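Local coordinates for ankyrin repeat domain-containing protein EMB506, chloroplastic (Arabidopsis thaliana, PDB 6JD6), which takes part in the initial differentiation of the proplastid during embryo development and is required for correct cotyledon and leaf margin development, at residues 213-218 with 233-238; 225-230 with 261-266. All coordinates share one frame; numbering follows the deposited sequence.

In the fold
Both contacts lie toward the C-terminal end of the ankyrin array, on the same side of the chain's centre, with their own centres about 10 Å apart. Interaction 1 stays within the fourth repeat, where the first helix meets the loop that leaves the second; interaction 2 sets that second helix beside its counterpart in the fifth repeat. Along the chain their segments alternate, and they touch directly. Ala218 CB of interaction 1 packs on Thr227 OG1 of interaction 2 at 3.6 Å. A probable hydrogen bond of 2.9 Å runs from Ala235 N to Leu230 O. The two sulfates, probably from the crystallisation liquor, belong to interaction 2.

Interaction 1 (213-218 with 233-238); sequences TPLHIA and NGADKT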
loop_
_atom_site.group_PDB
_atom_site.type_symbol
_atom_site.label_atom_id
_atom_site.label_comp_id
_atom_site.label_asym_id
_atom_site.label_seq_id
_atom_site.Cartn_x
_atom_site.Cartn_y
_atom_site.Cartn_z
ATOM N N THR A 213 12.292 -14.913 -3.679
ATOM C CA THR A 213 12.956 -13.860 -4.443
ATOM C C THR A 213 11.932 -13.122 -5.312
ATOM O O THR A 213 10.793 -13.573 -5.443
ATOM C CB THR A 213 14.063 -14.448 -5.347
ATOM O OG1 THR A 213 13.465 -15.254 -6.368
ATOM C CG2 THR A 213 15.044 -15.287 -4.535
ATOM N N PRO A 214 12.324 -11.980 -5.908
ATOM C CA PRO A 214 11.405 -11.314 -6.841
ATOM C C PRO A 214 10.945 -12.211 -7.998
ATOM O O PRO A 214 9.801 -12.078 -8.442
ATOM C CB PRO A 214 12.240 -10.144 -7.371
ATOM C CG PRO A 214 13.155 -9.820 -6.246
ATOM C CD PRO A 214 13.507 -11.143 -5.617
ATOM N N LEU A 215 11.812 -13.102 -8.472
ATOM C CA LEU A 215 11.436 -14.034 -9.535
ATOM C C LEU A 215 10.276 -14.936 -9.110
ATOM O O LEU A 215 9.367 -15.189 -9.898
ATOM C CB LEU A 215 12.632 -14.888 -9.976
ATOM C CG LEU A 215 12.373 -15.791 -11.188
ATOM C CD1 LEU A 215 11.967 -14.946 -12.393
ATOM C CD2 LEU A 215 13.592 -16.653 -11.527
ATOM N N HIS A 216 10.319 -15.419 -7.869
ATOM C CA HIS A 216 9.228 -16.217 -7.301
ATOM C C HIS A 216 7.902 -15.450 -7.332
ATOM O O HIS A 216 6.876 -15.975 -7.768
ATOM C CB HIS A 216 9.545 -16.640 -5.854
ATOM C CG HIS A 216 10.602 -17.698 -5.743
ATOM N ND1 HIS A 216 11.864 -17.441 -5.248
ATOM C CD2 HIS A 216 10.582 -19.016 -6.052
ATOM C CE1 HIS A 216 12.576 -18.555 -5.264
ATOM N NE2 HIS A 216 11.824 -19.526 -5.748
ATOM N N ILE A 217 7.930 -14.208 -6.862
ATOM C CA ILE A 217 6.729 -13.382 -6.833
ATOM C C ILE A 217 6.230 -13.050 -8.244
ATOM O O ILE A 217 5.024 -13.036 -8.494
ATOM C CB ILE A 217 6.963 -12.070 -6.052
ATOM C CG1 ILE A 217 7.512 -12.368 -4.656
ATOM C CG2 ILE A 217 5.670 -11.264 -5.956
ATOM C CD1 ILE A 217 7.839 -11.113 -3.862
ATOM N N ALA A 218 7.158 -12.785 -9.162
ATOM C CA ALA A 218 6.798 -12.478 -10.545
ATOM C C ALA A 218 6.012 -13.624 -11.170
ATOM O O ALA A 218 4.956 -13.421 -11.772
ATOM C CB ALA A 218 8.046 -12.173 -11.369
ATOM N N ASN A 233 17.845 -9.430 -16.402
ATOM C CA ASN A 233 18.688 -8.632 -15.519
ATOM C C ASN A 233 19.313 -9.431 -14.375
ATOM O O ASN A 233 19.602 -8.887 -13.310
ATOM C CB ASN A 233 17.918 -7.424 -14.984
ATOM C CG ASN A 233 17.776 -6.327 -16.023
ATOM O OD1 ASN A 233 16.859 -6.349 -16.847
ATOM N ND2 ASN A 233 18.702 -5.371 -16.003
ATOM N N GLY A 234 19.508 -10.724 -14.601
ATOM C CA GLY A 234 20.313 -11.539 -13.710
ATOM C C GLY A 234 19.585 -12.266 -12.593
ATOM O O GLY A 234 20.220 -12.714 -11.640
ATOM N N ALA A 235 18.266 -12.391 -12.698
ATOM C CA ALA A 235 17.515 -13.175 -11.719
ATOM C C ALA A 235 17.945 -14.639 -11.776
ATOM O O ALA A 235 18.114 -15.202 -12.858
ATOM C CB ALA A 235 16.021 -13.043 -11.946
ATOM N N ASP A 236 18.128 -15.238 -10.603
ATOM C CA ASP A 236 18.656 -16.597 -10.473
ATOM C C ASP A 236 17.510 -17.606 -10.409
ATOM O O ASP A 236 16.780 -17.671 -9.420
ATOM C CB ASP A 236 19.535 -16.679 -9.216
ATOM C CG ASP A 236 20.103 -18.068 -8.964
ATOM O OD1 ASP A 236 19.936 -18.975 -9.809
ATOM O OD2 ASP A 236 20.745 -18.251 -7.905
ATOM N N LYS A 237 17.359 -18.400 -11.462
ATOM C CA LYS A 237 16.239 -19.328 -11.540
ATOM C C LYS A 237 16.496 -20.671 -10.851
ATOM O O LYS A 237 15.621 -21.535 -10.847
ATOM C CB LYS A 237 15.799 -19.533 -12.993
ATOM C CG LYS A 237 16.816 -20.227 -13.880
ATOM C CD LYS A 237 16.360 -20.175 -15.333
ATOM C CE LYS A 237 17.288 -20.957 -16.244
ATOM N NZ LYS A 237 16.744 -21.044 -17.630
ATOM N N THR A 238 17.686 -20.849 -10.276
ATOM C CA THR A 238 17.949 -22.026 -9.449
ATOM C C THR A 238 17.937 -21.708 -7.952
ATOM O O THR A 238 18.382 -22.516 -7.140
ATOM C CB THR A 238 19.281 -22.720 -9.805
ATOM O OG1 THR A 238 20.371 -21.819 -9.583
ATOM C CG2 THR A 238 19.279 -23.176 -11.255
HETATM O O HOH W 1 15.852 -15.423 -7.897
#
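Within the fourth ankyrin repeat, Leu215 of the TPLH motif packs against Ala235 and Lys237 in the loop that follows the repeat's second helix. Thr213 is the N-cap of helix 214-220 and forms a capping box with His216. Its backbone N donates to His216 ND1 over 3.0 Å, almost straight and near the plane of the imidazole, while His216 N returns a weak bond to Thr213 OG1. The same OG1 donates to a water 2.8 Å away, and the water in turn donates to Asp236 O, at 2.9 Å, so the polar link between helix start and loop is water-mediated. Leu215, buried, supplies the apolar part. With CG anti to the backbone N (chi1 -174°), its CD2 reaches the loop backbone, 3.8 Å from Lys237 CA, and lies beside Lys237 CB, the two side chains running the same way. Farther back, Leu215 CB packs on Ala235 CB at 4.3 Å. On the other side of the imidazole, His216 NE2 is hydrogen-bonded to Lys245 O, which ties the helix start to the next repeat. The extended chain of Lys237 carries NZ to hydrogen bonds with Leu267 O and Met270 O. An Asx turn shapes the loop at 236-238: Asp236 OD1 takes Thr238 N from above the carboxylate plane and Thr238 OG1 on its syn lone pair, at 2.9 Å.

Interaction 2 (225-230 with 261-266); sequences DITKIL and YDLVKL. With SO4 (sulfate ion), chain C; SO4 (sulfate ion), chain H.
Side-by-side stacking of the second helices of successive ankyrin repeats, the fourth and the fifth, brings Thr227 and Lys228 against Leu263 and Leu266. The segments 225-230 and 261-266 run almost parallel, their axes 6° apart in direction and 10.2 Å apart at closest approach, and no hydrogen bond joins them: the contact is one of van der Waals packing. Thr227 divides its two branches between the leucines. OG1 sits beside the backbone N and anti to the carbonyl carbon (chi1 -65°), where it is hydrogen-bonded to Asn223 O one turn earlier; it also lies against a methyl group, Leu263 CD2, at 3.8 Å. The Thr227 and Leu263 side chains cross at about a right angle. The other branch, Thr227 CG2, faces Leu266 CD1 more loosely, at 4.4 Å. Leu266 is partly exposed and sends both methyls toward helix 224-232, the second of them, CD2, resting 4.2 Å from Lys228 CB. The aliphatic part of the lysine, from CB to CD, passes alongside this methyl, and only beyond it does the chain part from the leucine. Behind the pair, Leu263 also packs on Ala251 of helix 247-252 and Thr227 on Val219 of helix 214-220, so each outer helix is backed by the first helix of its own repeat. A salt bridge from Arg224 to Asp262 adds a charged link between the two helices near their N-terminal ends. There, backbone amides meet anions, probably from the crystallisation liquor: Tyr261 N makes two weak bonds to O2 and O4 of one sulfate, and Asp225 N donates to O2 of the other over 3.0 Å.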
loop_
_atom_site.group_PDB
_atom_site.type_symbol
_atom_site.label_atom_id
_atom_site.label_comp_id
_atom_site.label_asym_id
_atom_site.label_seq_id
_atom_site.Cartn_x
_atom_site.Cartn_y
_atom_site.Cartn_z
ATOM N N ASP A 225 5.903 -10.370 -18.715
ATOM C CA ASP A 225 6.827 -9.258 -18.952
ATOM C C ASP A 225 7.818 -9.054 -17.809
ATOM O O ASP A 225 9.014 -8.877 -18.039
ATOM C CB ASP A 225 6.070 -7.951 -19.205
ATOM C CG ASP A 225 5.459 -7.890 -20.586
ATOM O OD1 ASP A 225 5.838 -8.716 -21.444
ATOM O OD2 ASP A 225 4.605 -7.008 -20.817
ATOM N N ILE A 226 7.316 -9.069 -16.579
ATOM C CA ILE A 226 8.170 -8.846 -15.417
ATOM C C ILE A 226 9.065 -10.055 -15.122
ATOM O O ILE A 226 10.234 -9.894 -14.764
ATOM C CB ILE A 226 7.346 -8.423 -14.186
ATOM C CG1 ILE A 226 6.790 -7.011 -14.408
ATOM C CG2 ILE A 226 8.195 -8.461 -12.922
ATOM C CD1 ILE A 226 5.869 -6.530 -13.310
ATOM N N THR A 227 8.524 -11.257 -15.295
ATOM C CA THR A 227 9.329 -12.474 -15.191
ATOM C C THR A 227 10.501 -12.412 -16.171
ATOM O O THR A 227 11.650 -12.672 -15.802
ATOM C CB THR A 227 8.491 -13.745 -15.461
ATOM O OG1 THR A 227 7.494 -13.894 -14.440
ATOM C CG2 THR A 227 9.379 -14.993 -15.476
ATOM N N LYS A 228 10.207 -12.043 -17.414
ATOM C CA LYS A 228 11.229 -11.965 -18.453
ATOM C C LYS A 228 12.292 -10.916 -18.148
ATOM O O LYS A 228 13.486 -11.158 -18.325
ATOM C CB LYS A 228 10.603 -11.674 -19.819
ATOM C CG LYS A 228 11.632 -11.487 -20.926
ATOM C CD LYS A 228 10.994 -11.462 -22.307
ATOM C CE LYS A 228 12.059 -11.399 -23.392
ATOM N NZ LYS A 228 11.486 -11.554 -24.763
ATOM N N ILE A 229 11.862 -9.747 -17.690
ATOM C CA ILE A 229 12.814 -8.670 -17.457
ATOM C C ILE A 229 13.718 -8.941 -16.248
ATOM O O ILE A 229 14.871 -8.514 -16.226
ATOM C CB ILE A 229 12.132 -7.283 -17.385
ATOM C CG1 ILE A 229 13.094 -6.204 -17.880
ATOM C CG2 ILE A 229 11.625 -6.982 -15.989
ATOM C CD1 ILE A 229 12.473 -4.839 -17.958
ATOM N N LEU A 230 13.206 -9.670 -15.258
ATOM C CA LEU A 230 14.036 -10.101 -14.138
ATOM C C LEU A 230 15.131 -11.056 -14.617
ATOM O O LEU A 230 16.293 -10.918 -14.240
ATOM C CB LEU A 230 13.182 -10.762 -13.051
ATOM C CG LEU A 230 12.358 -9.811 -12.176
ATOM C CD1 LEU A 230 11.364 -10.579 -11.298
ATOM C CD2 LEU A 230 13.282 -8.953 -11.324
ATOM N N TYR A 261 2.152 -22.424 -19.161
ATOM C CA TYR A 261 3.091 -22.882 -20.175
ATOM C C TYR A 261 4.025 -21.766 -20.642
ATOM O O TYR A 261 5.215 -21.995 -20.836
ATOM C CB TYR A 261 2.372 -23.500 -21.375
ATOM C CG TYR A 261 3.347 -24.055 -22.387
ATOM C CD1 TYR A 261 4.012 -25.248 -22.147
ATOM C CD2 TYR A 261 3.626 -23.374 -23.565
ATOM C CE1 TYR A 261 4.916 -25.757 -23.056
ATOM C CE2 TYR A 261 4.529 -23.879 -24.485
ATOM C CZ TYR A 261 5.171 -25.071 -24.220
ATOM O OH TYR A 261 6.075 -25.587 -25.119
ATOM N N ASP A 262 3.484 -20.566 -20.823
ATOM C CA ASP A 262 4.295 -19.428 -21.240
ATOM C C ASP A 262 5.373 -19.115 -20.214
ATOM O O ASP A 262 6.522 -18.852 -20.570
ATOM C CB ASP A 262 3.427 -18.188 -21.468
ATOM C CG ASP A 262 2.601 -18.283 -22.731
ATOM O OD1 ASP A 262 2.930 -19.123 -23.595
ATOM O OD2 ASP A 262 1.626 -17.514 -22.863
ATOM N N LEU A 263 4.996 -19.145 -18.941
ATOM C CA LEU A 263 5.939 -18.891 -17.860
ATOM C C LEU A 263 7.030 -19.965 -17.798
ATOM O O LEU A 263 8.212 -19.649 -17.634
ATOM C CB LEU A 263 5.201 -18.773 -16.523
ATOM C CG LEU A 263 4.337 -17.511 -16.402
ATOM C CD1 LEU A 263 3.382 -17.613 -15.230
ATOM C CD2 LEU A 263 5.209 -16.263 -16.274
ATOM N N VAL A 264 6.629 -21.226 -17.939
ATOM C CA VAL A 264 7.575 -22.341 -17.959
ATOM C C VAL A 264 8.580 -22.163 -19.094
ATOM O O VAL A 264 9.782 -22.366 -18.919
ATOM C CB VAL A 264 6.846 -23.694 -18.124
ATOM C CG1 VAL A 264 7.814 -24.788 -18.585
ATOM C CG2 VAL A 264 6.161 -24.089 -16.826
ATOM N N LYS A 265 8.072 -21.768 -20.254
ATOM C CA LYS A 265 8.900 -21.534 -21.428
ATOM C C LYS A 265 9.958 -20.461 -21.155
ATOM O O LYS A 265 11.137 -20.666 -21.427
ATOM C CB LYS A 265 8.011 -21.154 -22.613
ATOM C CG LYS A 265 8.729 -20.975 -23.928
ATOM C CD LYS A 265 7.791 -21.260 -25.096
ATOM C CE LYS A 265 6.490 -20.471 -24.976
ATOM N NZ LYS A 265 5.599 -20.684 -26.155
ATOM N N LEU A 266 9.535 -19.329 -20.600
ATOM C CA LEU A 266 10.461 -18.278 -20.191
ATOM C C LEU A 266 11.524 -18.792 -19.221
ATOM O O LEU A 266 12.695 -18.430 -19.319
ATOM C CB LEU A 266 9.704 -17.119 -19.538
ATOM C CG LEU A 266 8.905 -16.196 -20.460
ATOM C CD1 LEU A 266 8.121 -15.180 -19.644
ATOM C CD2 LEU A 266 9.832 -15.499 -21.445
HETATM S S SO4 C . 1.691 -10.450 -19.097
HETATM O O1 SO4 C . 0.936 -10.425 -20.347
HETATM O O2 SO4 C . 3.009 -9.853 -19.306
HETATM O O3 SO4 C . 0.984 -9.681 -18.079
HETATM O O4 SO4 C . 1.811 -11.833 -18.646
HETATM S S SO4 H . -1.496 -21.986 -20.593
HETATM O O1 SO4 H . -1.961 -22.910 -21.624
HETATM O O2 SO4 H . -0.333 -21.248 -21.084
HETATM O O3 SO4 H . -2.567 -21.046 -20.268
HETATM O O4 SO4 H . -1.130 -22.742 -19.398
#